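Local coordinates for protein inactive dihydroorotase-like domain (Chaetomium thermophilum, PDB 5NNL) that is an inactive dihydroorotase-like domain that probably keeps the barrel fold of the amidohydrolase superfamily, at residues A[83-88]-A[119-124]; A[223-228]-A[298-303]. One frame throughout, in Å; residues are numbered along the deposited sequence.

How the interactions relate
Interactions 1 and 2 lie on opposite sides of the centre of the chain, with their own centres about 36 Å apart and their nearest atoms about 21 Å apart, so neither touches the other. The first joins neighbouring helical elements on the outside of the barrel, about 22 Å from the chain's centre. The second, about 17 Å from that centre, ties helix 221-228 to the loop between strands 281-291 and 305-315. Neither has a hydrogen bond between its segments. Interaction 2 is apolar packing, Trp298 meeting Leu225 and Ala226; interaction 1 pairs the methyls of Ala85 and Ala121 and adds carbon approaches to carbonyl oxygens, among them Trp122 to Ile88.

Interaction 1: A[83-88]-A[119-124]; sequences DNANQI and FDAWPK
Ala85 and Ala121 bring the two backbones together, their CA atoms 6.0 Å apart, where the short, weakly bonded helix about 85-88 passes the C-terminal end of helix 111-121. Alanine suits both places: with a single methyl on each side, the chains can come this near. The CB of Ala121 is directed at the other segment and lies 3.5 Å from the carbonyl O of Ala85, while the two CB atoms meet at 4.1 Å. Trp122, the first residue beyond the helix to give up helical backbone angles, carries the contact inward. In the barrel fold of this family, helices pack round the outside of the strands, and here Ile88 and Trp122 both reach strands 73-79 and 98-100, through Ile78 and Leu98. The CZ3 of Trp122 lies 3.9 Å from the carbonyl O of Ile88, which sits near the ring plane at the edge. Pro123 packs its CD over one face, 3.4 Å above the plane and offset toward the rim. The indole's polar atom is used too: NE1 of Trp122 donates a hydrogen bond to the backbone O of Lys126.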
loop_
_atom_site.group_PDB
_atom_site.type_symbol
_atom_site.label_atom_id
_atom_site.label_comp_id
_atom_site.label_asym_id
_atom_site.label_seq_id
_atom_site.Cartn_x
_atom_site.Cartn_y
_atom_site.Cartn_z
ATOM N N ASP A 83 -18.403 -0.219 -16.650
ATOM C CA ASP A 83 -19.220 -1.379 -16.998
ATOM C C ASP A 83 -18.673 -2.673 -16.397
ATOM O O ASP A 83 -18.964 -3.760 -16.908
ATOM C CB ASP A 83 -19.323 -1.511 -18.520
ATOM C CG ASP A 83 -17.994 -1.291 -19.215
ATOM O OD1 ASP A 83 -17.953 -0.515 -20.192
ATOM O OD2 ASP A 83 -16.986 -1.873 -18.769
ATOM N N ASN A 84 -17.896 -2.575 -15.317
ATOM C CA ASN A 84 -17.191 -3.710 -14.728
ATOM C C ASN A 84 -18.015 -4.492 -13.715
ATOM O O ASN A 84 -17.810 -5.703 -13.571
ATOM C CB ASN A 84 -15.926 -3.221 -14.017
ATOM C CG ASN A 84 -14.654 -3.596 -14.750
ATOM O OD1 ASN A 84 -14.623 -3.639 -15.982
ATOM N ND2 ASN A 84 -13.594 -3.867 -13.996
ATOM N N ALA A 85 -18.930 -3.829 -13.002
ATOM C CA ALA A 85 -19.498 -4.392 -11.779
ATOM C C ALA A 85 -19.940 -5.840 -11.947
ATOM O O ALA A 85 -19.953 -6.603 -10.973
ATOM C CB ALA A 85 -20.681 -3.540 -11.319
ATOM N N ASN A 86 -20.280 -6.243 -13.171
ATOM C CA ASN A 86 -20.815 -7.580 -13.403
ATOM C C ASN A 86 -19.716 -8.637 -13.354
ATOM O O ASN A 86 -19.748 -9.548 -12.522
ATOM C CB ASN A 86 -21.548 -7.628 -14.751
ATOM C CG ASN A 86 -20.819 -6.862 -15.851
ATOM O OD1 ASN A 86 -19.622 -6.588 -15.745
ATOM N ND2 ASN A 86 -21.544 -6.509 -16.912
ATOM N N GLN A 87 -18.729 -8.531 -14.248
ATOM C CA GLN A 87 -17.728 -9.593 -14.346
ATOM C C GLN A 87 -16.839 -9.657 -13.107
ATOM O O GLN A 87 -16.471 -10.751 -12.665
ATOM C CB GLN A 87 -16.873 -9.438 -15.610
ATOM C CG GLN A 87 -16.709 -8.034 -16.162
ATOM C CD GLN A 87 -15.750 -7.996 -17.336
ATOM O OE1 GLN A 87 -15.149 -9.012 -17.694
ATOM N NE2 GLN A 87 -15.606 -6.826 -17.947
ATOM N N ILE A 88 -16.482 -8.510 -12.527
ATOM C CA ILE A 88 -15.568 -8.554 -11.390
ATOM C C ILE A 88 -16.248 -9.192 -10.183
ATOM O O ILE A 88 -15.575 -9.757 -9.311
ATOM C CB ILE A 88 -15.024 -7.147 -11.072
ATOM C CG1 ILE A 88 -16.094 -6.276 -10.412
ATOM C CG2 ILE A 88 -14.492 -6.491 -12.346
ATOM C CD1 ILE A 88 -15.628 -4.887 -10.091
ATOM N N PHE A 119 -21.161 -1.206 -5.589
ATOM C CA PHE A 119 -21.637 -1.396 -4.222
ATOM C C PHE A 119 -22.795 -2.388 -4.158
ATOM O O PHE A 119 -22.955 -3.089 -3.152
ATOM C CB PHE A 119 -22.057 -0.056 -3.619
ATOM C CG PHE A 119 -20.948 0.662 -2.915
ATOM C CD1 PHE A 119 -19.968 1.322 -3.632
ATOM C CD2 PHE A 119 -20.890 0.678 -1.536
ATOM C CE1 PHE A 119 -18.950 1.984 -2.987
ATOM C CE2 PHE A 119 -19.877 1.337 -0.882
ATOM C CZ PHE A 119 -18.903 1.993 -1.606
ATOM N N ASP A 120 -23.615 -2.452 -5.211
ATOM C CA ASP A 120 -24.698 -3.431 -5.275
ATOM C C ASP A 120 -24.207 -4.831 -5.638
ATOM O O ASP A 120 -24.785 -5.823 -5.179
ATOM C CB ASP A 120 -25.748 -2.984 -6.295
ATOM C CG ASP A 120 -26.399 -1.668 -5.924
ATOM O OD1 ASP A 120 -26.503 -1.373 -4.715
ATOM O OD2 ASP A 120 -26.809 -0.929 -6.841
ATOM N N ALA A 121 -23.160 -4.934 -6.458
ATOM C CA ALA A 121 -22.692 -6.212 -6.983
ATOM C C ALA A 121 -21.559 -6.829 -6.170
ATOM O O ALA A 121 -21.271 -8.019 -6.342
ATOM C CB ALA A 121 -22.227 -6.035 -8.431
ATOM N N TRP A 122 -20.917 -6.064 -5.291
ATOM C CA TRP A 122 -19.730 -6.545 -4.592
ATOM C C TRP A 122 -20.095 -7.046 -3.196
ATOM O O TRP A 122 -20.928 -6.435 -2.521
ATOM C CB TRP A 122 -18.695 -5.423 -4.488
ATOM C CG TRP A 122 -17.378 -5.818 -3.883
ATOM C CD1 TRP A 122 -16.967 -5.589 -2.604
ATOM C CD2 TRP A 122 -16.294 -6.490 -4.539
ATOM N NE1 TRP A 122 -15.697 -6.077 -2.421
ATOM C CE2 TRP A 122 -15.262 -6.639 -3.593
ATOM C CE3 TRP A 122 -16.099 -6.982 -5.832
ATOM C CZ2 TRP A 122 -14.053 -7.263 -3.898
ATOM C CZ3 TRP A 122 -14.896 -7.600 -6.135
ATOM C CH2 TRP A 122 -13.889 -7.734 -5.171
ATOM N N PRO A 123 -19.516 -8.156 -2.728
ATOM C CA PRO A 123 -19.893 -8.675 -1.404
ATOM C C PRO A 123 -19.687 -7.643 -0.303
ATOM O O PRO A 123 -18.680 -6.934 -0.267
ATOM C CB PRO A 123 -18.971 -9.887 -1.223
ATOM C CG PRO A 123 -18.641 -10.315 -2.606
ATOM C CD PRO A 123 -18.584 -9.060 -3.425
ATOM N N LYS A 124 -20.654 -7.586 0.620
ATOM C CA LYS A 124 -20.654 -6.543 1.641
ATOM C C LYS A 124 -19.497 -6.692 2.620
ATOM O O LYS A 124 -19.037 -5.693 3.185
ATOM C CB LYS A 124 -21.980 -6.551 2.402
ATOM C CG LYS A 124 -22.033 -5.559 3.562
ATOM C CD LYS A 124 -23.469 -5.257 3.985
ATOM C CE LYS A 124 -23.804 -5.812 5.364
ATOM N NZ LYS A 124 -23.501 -4.840 6.448
#

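Interaction 2: A[223-228]-A[298-303]; sequences YQLAHF and WSPFAG
One tryptophan meets two neighbouring helix residues in different ways: Trp298 takes Leu225 at the edge of its indole, in the ring plane, and Ala226 obliquely beside the same six-membered ring. The CD2 of Leu225 comes within 3.7 Å of CH2 of Trp298, the two side chains crossing at about a right angle. Further along the ring, the CB of Ala226 lies 3.5 Å from CE3 of Trp298 and almost as near to CZ3. Here the small methyl lets the indole approach the helix backbone itself, CZ3 of Trp298 standing 3.7 Å from CA of Ala226. Leucine suits the adjoining position because its branched end puts one methyl between the ring edge and the proline, CD2 of Leu225 also touching CG of Pro300 at 4.1 Å. The first torsion of Trp298 is extended (chi1 175°, CG anti to the backbone N), which carries the six-membered ring out to the helix, and the N of Pro300 lies over one face of the indole, offset toward the rim.

The loop carrying Trp298 and Pro300 is held partly by its own bonds. Ser299 OG accepts from the backbone N of Phe301 at 3.1 Å, with an N-H...O angle of 161°, and Ser299 O accepts from Ala302 N at 3.2 Å. The same hydroxyl is hydrogen-bonded to Asp241 OD2, while Phe196 adds to the apolar surroundings of Leu225. Proline, its phi restricted by its ring, fits the first corner of the turn. The arrangement is a type I beta turn from Ser299 to Ala302, overlapped by an ST turn, in the connection between strands 281-291 and 305-315, with the preceding Trp298 and the turn's Pro300 packed against helix 221-228.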
loop_
_atom_site.group_PDB
_atom_site.type_symbol
_atom_site.label_atom_id
_atom_site.label_comp_id
_atom_site.label_asym_id
_atom_site.label_seq_id
_atom_site.Cartn_x
_atom_site.Cartn_y
_atom_site.Cartn_z
ATOM N N TYR A 223 6.954 5.323 -6.983
ATOM C CA TYR A 223 7.126 5.132 -8.418
ATOM C C TYR A 223 6.720 6.380 -9.190
ATOM O O TYR A 223 7.426 6.801 -10.115
ATOM C CB TYR A 223 6.317 3.926 -8.892
ATOM C CG TYR A 223 6.521 3.635 -10.361
ATOM C CD1 TYR A 223 7.529 2.780 -10.780
ATOM C CD2 TYR A 223 5.722 4.234 -11.331
ATOM C CE1 TYR A 223 7.732 2.517 -12.118
ATOM C CE2 TYR A 223 5.919 3.977 -12.676
ATOM C CZ TYR A 223 6.928 3.117 -13.060
ATOM O OH TYR A 223 7.145 2.846 -14.389
ATOM N N GLN A 224 5.583 6.980 -8.833
ATOM C CA GLN A 224 5.140 8.190 -9.520
ATOM C C GLN A 224 6.181 9.297 -9.410
ATOM O O GLN A 224 6.439 10.017 -10.382
ATOM C CB GLN A 224 3.799 8.654 -8.947
ATOM C CG GLN A 224 3.313 9.980 -9.501
ATOM C CD GLN A 224 1.898 10.296 -9.072
ATOM O OE1 GLN A 224 1.385 9.723 -8.112
ATOM N NE2 GLN A 224 1.256 11.207 -9.789
ATOM N N LEU A 225 6.797 9.443 -8.235
ATOM C CA LEU A 225 7.817 10.469 -8.044
ATOM C C LEU A 225 9.038 10.205 -8.918
ATOM O O LEU A 225 9.525 11.104 -9.611
ATOM C CB LEU A 225 8.216 10.528 -6.570
ATOM C CG LEU A 225 9.282 11.548 -6.161
ATOM C CD1 LEU A 225 8.731 12.960 -6.186
ATOM C CD2 LEU A 225 9.826 11.206 -4.780
ATOM N N ALA A 226 9.561 8.977 -8.879
ATOM C CA ALA A 226 10.745 8.657 -9.670
ATOM C C ALA A 226 10.489 8.864 -11.157
ATOM O O ALA A 226 11.349 9.383 -11.877
ATOM C CB ALA A 226 11.178 7.218 -9.401
ATOM N N HIS A 227 9.312 8.459 -11.637
ATOM C CA HIS A 227 8.984 8.629 -13.049
ATOM C C HIS A 227 8.909 10.108 -13.419
ATOM O O HIS A 227 9.455 10.531 -14.444
ATOM C CB HIS A 227 7.667 7.917 -13.361
ATOM C CG HIS A 227 7.308 7.909 -14.815
ATOM N ND1 HIS A 227 8.246 8.052 -15.817
ATOM C CD2 HIS A 227 6.112 7.777 -15.437
ATOM C CE1 HIS A 227 7.643 8.006 -16.991
ATOM N NE2 HIS A 227 6.348 7.840 -16.788
ATOM N N PHE A 228 8.244 10.913 -12.587
ATOM C CA PHE A 228 8.134 12.342 -12.860
ATOM C C PHE A 228 9.497 13.024 -12.878
ATOM O O PHE A 228 9.673 14.037 -13.568
ATOM C CB PHE A 228 7.231 13.003 -11.818
ATOM C CG PHE A 228 6.999 14.463 -12.057
ATOM C CD1 PHE A 228 5.934 14.886 -12.833
ATOM C CD2 PHE A 228 7.842 15.413 -11.505
ATOM C CE1 PHE A 228 5.714 16.228 -13.055
ATOM C CE2 PHE A 228 7.627 16.758 -11.724
ATOM C CZ PHE A 228 6.562 17.166 -12.499
ATOM N N TRP A 298 16.878 3.913 -6.846
ATOM C CA TRP A 298 16.818 5.349 -6.622
ATOM C C TRP A 298 15.977 5.653 -5.392
ATOM O O TRP A 298 14.990 4.968 -5.106
ATOM C CB TRP A 298 16.232 6.070 -7.836
ATOM C CG TRP A 298 16.054 7.539 -7.582
ATOM C CD1 TRP A 298 17.008 8.510 -7.687
ATOM C CD2 TRP A 298 14.854 8.201 -7.156
ATOM N NE1 TRP A 298 16.476 9.735 -7.361
ATOM C CE2 TRP A 298 15.156 9.573 -7.032
ATOM C CE3 TRP A 298 13.554 7.769 -6.871
ATOM C CZ2 TRP A 298 14.208 10.514 -6.637
ATOM C CZ3 TRP A 298 12.612 8.707 -6.480
ATOM C CH2 TRP A 298 12.946 10.063 -6.366
ATOM N N SER A 299 16.373 6.693 -4.659
ATOM C CA SER A 299 15.640 7.126 -3.488
ATOM C C SER A 299 15.798 8.633 -3.362
ATOM O O SER A 299 16.905 9.148 -3.580
ATOM C CB SER A 299 16.141 6.442 -2.212
ATOM O OG SER A 299 15.579 7.047 -1.060
ATOM N N PRO A 300 14.732 9.368 -3.023
ATOM C CA PRO A 300 14.899 10.801 -2.733
ATOM C C PRO A 300 15.749 11.073 -1.506
ATOM O O PRO A 300 16.079 12.237 -1.251
ATOM C CB PRO A 300 13.459 11.291 -2.528
ATOM C CG PRO A 300 12.693 10.076 -2.135
ATOM C CD PRO A 300 13.332 8.933 -2.865
ATOM N N PHE A 301 16.107 10.041 -0.743
ATOM C CA PHE A 301 16.945 10.183 0.438
ATOM C C PHE A 301 18.326 9.566 0.250
ATOM O O PHE A 301 19.048 9.379 1.233
ATOM C CB PHE A 301 16.252 9.550 1.646
ATOM C CG PHE A 301 14.898 10.123 1.933
ATOM C CD1 PHE A 301 14.768 11.310 2.632
ATOM C CD2 PHE A 301 13.754 9.473 1.508
ATOM C CE1 PHE A 301 13.522 11.838 2.897
ATOM C CE2 PHE A 301 12.505 9.997 1.770
ATOM C CZ PHE A 301 12.388 11.181 2.465
ATOM N N ALA A 302 18.704 9.240 -0.987
ATOM C CA ALA A 302 20.013 8.653 -1.244
ATOM C C ALA A 302 21.109 9.506 -0.619
ATOM O O ALA A 302 21.089 10.735 -0.709
ATOM C CB ALA A 302 20.248 8.514 -2.751
ATOM N N GLY A 303 22.064 8.842 0.031
ATOM C CA GLY A 303 23.123 9.530 0.737
ATOM C C GLY A 303 22.736 10.080 2.093
ATOM O O GLY A 303 23.627 10.436 2.874
#